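Local coordinates for dihydrodipicolinate synthase (Rhodopseudomonas palustris, PDB 3DZ1), which probably acts as a 4-hydroxy-tetrahydrodipicolinate synthase, a lyase of the DapA family linked to lysine biosynthesis, at residues A104-A109 with E129-D134; Y123-T128 with V159-S164. All coordinates share one frame; numbering follows the deposited sequence.

Overall arrangement
Along the chain from the N terminus, strand 105-108 of the eight-stranded parallel barrel comes first, then helix 117-131, strand 137-141, helix 152-161 and strand 165-170. Contact 1 closes a short loop of 19 residues, folding the end of helix 117-131 back on strand 105-108. Contact 2 closes a longer one of 30 residues, setting the same helix beside the C-terminal part of helix 152-161 and the residues after it. Because 123-128 lies between the segments of contact 1, while 159-164 lies beyond both, the two loops cross. Their centres are about 9 Å apart; I108 packs on F124, and D133 O probably hydrogen-bonds S164 OG. Helix 117-131 thus packs inward on the strand and laterally on the next helical region.

Contact 1: residues A104-A109 with E129-D134; sequences AGVMIA and EAIGDD
I131, on the last turn of helix 117-131, points its side chain at strand 105-108 and meets V106 and I108 with one methyl group. The two strand residues lie two positions apart, so both turn their side chains out of the barrel wall toward the helix. V106 offers CG2, which stands 4.0 Å from I131 CD1, and I108 offers the end of its longer branch, with CD1 3.9 Å from the same I131 CD1. Both pairs meet tip to tip. Two torsions set the reach of I131: CG1 sits between the backbone N and the carbonyl carbon (chi1 64°), and the branch then runs on extended to CD1 (chi2 170°). I108 reaches out with an extended branch as well. The contact is small and apolar, and all three side chains are buried. Just past I131 the helix stops at G132, whose positive phi turns the chain away toward D133 and D134. This is the strand-to-helix packing of a beta-alpha-beta unit in a TIM barrel, with strand 137-141 completing the unit. On that strand W137 touches both V106 and I108, while helix 88-101 packs on the same cluster, with A95 against V106 and I131, and M91 against I131.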
ATOM      1  N   ALA A 104     -13.629  21.206  23.449  1.00  9.61           N
ATOM      2  CA  ALA A 104     -14.716  20.313  23.820  1.00  9.64           C
ATOM      3  C   ALA A 104     -14.215  18.867  23.802  1.00  9.41           C
ATOM      4  O   ALA A 104     -14.731  18.006  24.516  1.00 10.36           O
ATOM      5  CB  ALA A 104     -15.874  20.476  22.855  1.00  9.44           C
ATOM      6  N   GLY A 105     -13.198  18.615  22.984  1.00  9.96           N
ATOM      7  CA  GLY A 105     -12.637  17.280  22.877  1.00  9.30           C
ATOM      8  C   GLY A 105     -11.600  17.217  21.774  1.00  9.86           C
ATOM      9  O   GLY A 105     -11.287  18.234  21.155  1.00 10.79           O
ATOM     10  N   VAL A 106     -11.070  16.024  21.518  1.00  8.98           N
ATOM     11  CA  VAL A 106     -10.054  15.852  20.486  1.00  9.47           C
ATOM     12  C   VAL A 106     -10.411  14.743  19.499  1.00  9.12           C
ATOM     13  O   VAL A 106     -11.260  13.897  19.781  1.00  7.42           O
ATOM     14  CB  VAL A 106      -8.676  15.539  21.120  1.00  8.27           C
ATOM     15  CG1 VAL A 106      -8.307  16.624  22.123  1.00  7.93           C
ATOM     16  CG2 VAL A 106      -8.705  14.173  21.800  1.00  9.41           C
HETATM   17  N   MSE A 107      -9.761  14.750  18.339  1.00  9.72           N
HETATM   18  CA  MSE A 107     -10.016  13.733  17.325  1.00 10.47           C
HETATM   19  C   MSE A 107      -8.775  12.875  17.129  1.00  9.79           C
HETATM   20  O   MSE A 107      -7.651  13.384  17.108  1.00  9.12           O
HETATM   21  CB  MSE A 107     -10.420  14.386  15.997  1.00 13.13           C
HETATM   22  CG  MSE A 107     -10.797  13.381  14.908  1.00 17.53           C
HETATM   23 SE   MSE A 107     -11.514  14.200  13.282  1.00 26.78          SE
HETATM   24  CE  MSE A 107      -9.874  14.899  12.541  1.00 20.23           C
ATOM     25  N   ILE A 108      -8.978  11.568  16.997  1.00  9.67           N
ATOM     26  CA  ILE A 108      -7.862  10.652  16.811  1.00  8.77           C
ATOM     27  C   ILE A 108      -8.079   9.722  15.629  1.00  9.71           C
ATOM     28  O   ILE A 108      -9.092   9.016  15.548  1.00  8.34           O
ATOM     29  CB  ILE A 108      -7.623   9.776  18.069  1.00  8.48           C
ATOM     30  CG1 ILE A 108      -7.488  10.662  19.309  1.00  8.96           C
ATOM     31  CG2 ILE A 108      -6.344   8.957  17.897  1.00  8.08           C
ATOM     32  CD1 ILE A 108      -7.399   9.873  20.612  1.00  8.44           C
ATOM     33  N   ALA A 109      -7.122   9.741  14.709  1.00 10.21           N
ATOM     34  CA  ALA A 109      -7.159   8.886  13.532  1.00 11.05           C
ATOM     35  C   ALA A 109      -6.078   7.838  13.755  1.00 12.69           C
ATOM     36  O   ALA A 109      -5.101   8.089  14.456  1.00 13.05           O
ATOM     37  CB  ALA A 109      -6.858   9.694  12.276  1.00 11.17           C
ATOM     38  N   GLU A 129      -5.059   5.925  26.735  1.00 15.25           N
ATOM     39  CA  GLU A 129      -4.231   5.878  27.933  1.00 17.34           C
ATOM     40  C   GLU A 129      -3.296   7.083  27.898  1.00 17.47           C
ATOM     41  O   GLU A 129      -2.965   7.662  28.933  1.00 17.35           O
ATOM     42  CB  GLU A 129      -3.416   4.583  27.963  1.00 19.90           C
ATOM     43  CG  GLU A 129      -2.396   4.517  29.085  1.00 24.76           C
ATOM     44  CD  GLU A 129      -1.583   3.237  29.054  1.00 28.08           C
ATOM     45  OE1 GLU A 129      -0.952   2.957  28.011  1.00 29.52           O
ATOM     46  OE2 GLU A 129      -1.573   2.514  30.073  1.00 29.92           O
ATOM     47  N   ALA A 130      -2.894   7.463  26.688  1.00 16.87           N
ATOM     48  CA  ALA A 130      -1.997   8.590  26.478  1.00 19.19           C
ATOM     49  C   ALA A 130      -2.617   9.954  26.781  1.00 19.21           C
ATOM     50  O   ALA A 130      -2.035  10.751  27.517  1.00 20.57           O
ATOM     51  CB  ALA A 130      -1.479   8.570  25.049  1.00 18.08           C
ATOM     52  N   ILE A 131      -3.787  10.229  26.212  1.00 18.72           N
ATOM     53  CA  ILE A 131      -4.444  11.516  26.427  1.00 19.11           C
ATOM     54  C   ILE A 131      -5.228  11.596  27.732  1.00 18.45           C
ATOM     55  O   ILE A 131      -5.548  12.690  28.195  1.00 18.11           O
ATOM     56  CB  ILE A 131      -5.418  11.863  25.276  1.00 20.24           C
ATOM     57  CG1 ILE A 131      -6.565  10.850  25.238  1.00 22.43           C
ATOM     58  CG2 ILE A 131      -4.669  11.892  23.951  1.00 19.71           C
ATOM     59  CD1 ILE A 131      -7.690  11.237  24.307  1.00 22.94           C
ATOM     60  N   GLY A 132      -5.535  10.442  28.318  1.00 18.39           N
ATOM     61  CA  GLY A 132      -6.292  10.411  29.557  1.00 18.59           C
ATOM     62  C   GLY A 132      -7.722   9.984  29.291  1.00 20.09           C
ATOM     63  O   GLY A 132      -8.344  10.458  28.341  1.00 17.58           O
ATOM     64  N   ASP A 133      -8.251   9.090  30.121  1.00 22.49           N
ATOM     65  CA  ASP A 133      -9.619   8.601  29.936  1.00 26.59           C
ATOM     66  C   ASP A 133     -10.690   9.656  30.201  1.00 26.72           C
ATOM     67  O   ASP A 133     -11.876   9.420  29.973  1.00 28.58           O
ATOM     68  CB  ASP A 133      -9.873   7.389  30.836  1.00 30.31           C
ATOM     69  CG  ASP A 133      -8.926   6.245  30.551  1.00 33.79           C
ATOM     70  OD1 ASP A 133      -8.770   5.879  29.368  1.00 35.36           O
ATOM     71  OD2 ASP A 133      -8.341   5.706  31.513  1.00 38.81           O
ATOM     72  N   ASP A 134     -10.269  10.822  30.675  1.00 26.95           N
ATOM     73  CA  ASP A 134     -11.195  11.903  30.979  1.00 25.94           C
ATOM     74  C   ASP A 134     -11.423  12.828  29.786  1.00 23.26           C
ATOM     75  O   ASP A 134     -12.288  13.702  29.824  1.00 24.81           O
ATOM     76  CB  ASP A 134     -10.662  12.720  32.161  1.00 29.53           C
ATOM     77  CG  ASP A 134      -9.281  13.302  31.895  1.00 31.99           C
ATOM     78  OD1 ASP A 134      -8.344  12.520  31.626  1.00 34.38           O
ATOM     79  OD2 ASP A 134      -9.132  14.540  31.959  1.00 33.82           O
TER

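Contact 2: residues Y123-T128 with V159-S164; sequences YFRQAT and VMDSAS
R125 and D161 come together across the groove between helices 117-131 and 152-161, two of the helices that wrap the TIM barrel, while T128 and S162 meet closer to the barrel wall. D161 and R125 have the largest buried areas of the contact, yet both remain exposed to solvent. Their side chains cross obliquely, and the guanidinium and carboxylate planes stand 78° apart. D161 OD2 approaches the aliphatic part of the arginine, 4.0 Å from R125 CD, and lies 4.1 Å from R125 NH1. That is beyond a salt bridge, so the opposite charges probably attract each other only loosely. The R125 chain is bent at chi3, which leads NE off past the carboxylate; of the guanidinium nitrogens only NH1 comes back toward OD2.

Deeper in, the methyl CG2 of T128 rests 4.5 Å from S162 CB, a light apolar touch. Both residues also lean on W137 of strand 137-141, which lies beneath the groove, and R192 touches S162 as well. Of the CA atoms, those of R125 and S162 are nearest across the contact, 7.1 Å apart.

S162 is tied back to the turn before it: its OG and its backbone N both donate to V159 O, reaching that carbonyl from the same face of its plane, and OG is further engaged by the backbone N of C165 at the start of the next strand. The hydroxyl bond is the shorter of the two to the carbonyl: S162 OG lies 2.7 Å from V159 O, at a C=O...donor angle of 127° and tilted 23° from the carbonyl plane.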
ATOM      1  N   TYR A 123      -4.310  -0.093  19.432  1.00 11.67           N
ATOM      2  CA  TYR A 123      -3.822   1.265  19.241  1.00 11.77           C
ATOM      3  C   TYR A 123      -4.658   2.285  20.003  1.00 12.17           C
ATOM      4  O   TYR A 123      -4.125   3.141  20.713  1.00 11.74           O
ATOM      5  CB  TYR A 123      -3.822   1.654  17.763  1.00 14.65           C
ATOM      6  CG  TYR A 123      -3.390   3.085  17.569  1.00 17.39           C
ATOM      7  CD1 TYR A 123      -2.048   3.442  17.670  1.00 20.19           C
ATOM      8  CD2 TYR A 123      -4.331   4.100  17.389  1.00 18.22           C
ATOM      9  CE1 TYR A 123      -1.649   4.775  17.603  1.00 20.66           C
ATOM     10  CE2 TYR A 123      -3.943   5.439  17.323  1.00 18.86           C
ATOM     11  CZ  TYR A 123      -2.601   5.769  17.433  1.00 20.85           C
ATOM     12  OH  TYR A 123      -2.206   7.087  17.392  1.00 14.86           O
ATOM     13  N   PHE A 124      -5.972   2.201  19.849  1.00 11.55           N
ATOM     14  CA  PHE A 124      -6.836   3.153  20.516  1.00 13.29           C
ATOM     15  C   PHE A 124      -6.849   3.041  22.032  1.00 13.18           C
ATOM     16  O   PHE A 124      -7.060   4.038  22.717  1.00 13.39           O
ATOM     17  CB  PHE A 124      -8.235   3.090  19.905  1.00 13.82           C
ATOM     18  CG  PHE A 124      -8.297   3.731  18.548  1.00 14.10           C
ATOM     19  CD1 PHE A 124      -8.115   5.105  18.416  1.00 14.71           C
ATOM     20  CD2 PHE A 124      -8.432   2.962  17.398  1.00 13.74           C
ATOM     21  CE1 PHE A 124      -8.057   5.704  17.162  1.00 14.52           C
ATOM     22  CE2 PHE A 124      -8.376   3.550  16.139  1.00 13.94           C
ATOM     23  CZ  PHE A 124      -8.186   4.923  16.022  1.00 12.51           C
ATOM     24  N   ARG A 125      -6.595   1.849  22.560  1.00 13.51           N
ATOM     25  CA  ARG A 125      -6.535   1.697  24.011  1.00 14.70           C
ATOM     26  C   ARG A 125      -5.260   2.407  24.474  1.00 14.19           C
ATOM     27  O   ARG A 125      -5.226   3.014  25.542  1.00 14.38           O
ATOM     28  CB  ARG A 125      -6.488   0.219  24.417  1.00 16.77           C
ATOM     29  CG  ARG A 125      -7.773  -0.547  24.136  1.00 21.96           C
ATOM     30  CD  ARG A 125      -7.896  -1.779  25.027  1.00 26.43           C
ATOM     31  NE  ARG A 125      -6.765  -2.695  24.890  1.00 30.80           N
ATOM     32  CZ  ARG A 125      -6.622  -3.580  23.907  1.00 32.90           C
ATOM     33  NH1 ARG A 125      -7.544  -3.687  22.957  1.00 33.77           N
ATOM     34  NH2 ARG A 125      -5.550  -4.360  23.872  1.00 34.02           N
ATOM     35  N   GLN A 126      -4.211   2.334  23.662  1.00 14.41           N
ATOM     36  CA  GLN A 126      -2.955   2.992  24.010  1.00 13.74           C
ATOM     37  C   GLN A 126      -3.121   4.497  23.837  1.00 13.58           C
ATOM     38  O   GLN A 126      -2.569   5.288  24.606  1.00 13.25           O
ATOM     39  CB  GLN A 126      -1.815   2.502  23.116  1.00 15.69           C
ATOM     40  CG  GLN A 126      -1.579   1.008  23.167  1.00 18.12           C
ATOM     41  CD  GLN A 126      -0.477   0.575  22.227  1.00 19.42           C
ATOM     42  OE1 GLN A 126      -0.403   1.039  21.089  1.00 21.63           O
ATOM     43  NE2 GLN A 126       0.377  -0.329  22.690  1.00 18.64           N
ATOM     44  N   ALA A 127      -3.887   4.882  22.819  1.00 13.21           N
ATOM     45  CA  ALA A 127      -4.138   6.288  22.525  1.00 12.81           C
ATOM     46  C   ALA A 127      -4.904   6.965  23.659  1.00 12.73           C
ATOM     47  O   ALA A 127      -4.549   8.065  24.077  1.00 13.38           O
ATOM     48  CB  ALA A 127      -4.910   6.418  21.211  1.00 12.56           C
ATOM     49  N   THR A 128      -5.949   6.309  24.161  1.00 11.84           N
ATOM     50  CA  THR A 128      -6.731   6.883  25.254  1.00 13.49           C
ATOM     51  C   THR A 128      -5.930   6.910  26.553  1.00 13.67           C
ATOM     52  O   THR A 128      -6.097   7.808  27.381  1.00 14.12           O
ATOM     53  CB  THR A 128      -8.054   6.114  25.494  1.00 12.91           C
ATOM     54  OG1 THR A 128      -7.779   4.723  25.695  1.00 14.32           O
ATOM     55  CG2 THR A 128      -8.996   6.285  24.311  1.00 11.13           C
ATOM     56  N   VAL A 159     -15.254   1.875  20.847  1.00  9.56           N
ATOM     57  CA  VAL A 159     -16.094   2.749  21.657  1.00  8.79           C
ATOM     58  C   VAL A 159     -16.373   2.167  23.041  1.00  9.16           C
ATOM     59  O   VAL A 159     -16.178   2.840  24.059  1.00  9.75           O
ATOM     60  CB  VAL A 159     -17.439   3.023  20.956  1.00  7.70           C
ATOM     61  CG1 VAL A 159     -18.360   3.803  21.883  1.00  8.78           C
ATOM     62  CG2 VAL A 159     -17.207   3.809  19.666  1.00  9.27           C
HETATM   63  N   MSE A 160     -16.823   0.917  23.082  1.00 10.55           N
HETATM   64  CA  MSE A 160     -17.134   0.280  24.356  1.00 13.50           C
HETATM   65  C   MSE A 160     -15.902   0.006  25.226  1.00 14.45           C
HETATM   66  O   MSE A 160     -16.018  -0.127  26.446  1.00 13.97           O
HETATM   67  CB  MSE A 160     -17.921  -1.012  24.116  1.00 15.86           C
HETATM   68  CG  MSE A 160     -19.265  -0.788  23.426  1.00 16.46           C
HETATM   69 SE   MSE A 160     -20.439   0.469  24.342  1.00 22.33          SE
HETATM   70  CE  MSE A 160     -21.311  -0.776  25.548  1.00 20.03           C
ATOM     71  N   ASP A 161     -14.732  -0.081  24.601  1.00 14.14           N
ATOM     72  CA  ASP A 161     -13.485  -0.304  25.337  1.00 15.46           C
ATOM     73  C   ASP A 161     -13.041   1.009  25.986  1.00 15.16           C
ATOM     74  O   ASP A 161     -12.273   1.012  26.949  1.00 14.46           O
ATOM     75  CB  ASP A 161     -12.363  -0.762  24.397  1.00 18.36           C
ATOM     76  CG  ASP A 161     -12.340  -2.264  24.170  1.00 20.20           C
ATOM     77  OD1 ASP A 161     -13.182  -2.987  24.741  1.00 22.33           O
ATOM     78  OD2 ASP A 161     -11.459  -2.715  23.409  1.00 24.94           O
ATOM     79  N   SER A 162     -13.529   2.120  25.448  1.00 14.21           N
ATOM     80  CA  SER A 162     -13.156   3.441  25.942  1.00 12.80           C
ATOM     81  C   SER A 162     -14.098   4.038  26.977  1.00 13.18           C
ATOM     82  O   SER A 162     -15.290   3.732  27.031  1.00 12.72           O
ATOM     83  CB  SER A 162     -13.054   4.424  24.779  1.00 14.46           C
ATOM     84  OG  SER A 162     -14.352   4.817  24.366  1.00 10.14           O
ATOM     85  N   ALA A 163     -13.546   4.923  27.791  1.00 12.88           N
ATOM     86  CA  ALA A 163     -14.324   5.588  28.812  1.00 12.08           C
ATOM     87  C   ALA A 163     -14.976   6.822  28.204  1.00 12.40           C
ATOM     88  O   ALA A 163     -16.087   7.189  28.581  1.00 12.04           O
ATOM     89  CB  ALA A 163     -13.418   5.997  29.976  1.00 13.75           C
ATOM     90  N   SER A 164     -14.300   7.426  27.225  1.00 11.19           N
ATOM     91  CA  SER A 164     -14.791   8.667  26.638  1.00 11.33           C
ATOM     92  C   SER A 164     -14.853   8.868  25.118  1.00 10.51           C
ATOM     93  O   SER A 164     -14.775  10.006  24.658  1.00  9.20           O
ATOM     94  CB  SER A 164     -14.009   9.835  27.250  1.00 11.61           C
ATOM     95  OG  SER A 164     -14.041   9.777  28.667  1.00 13.69           O
TER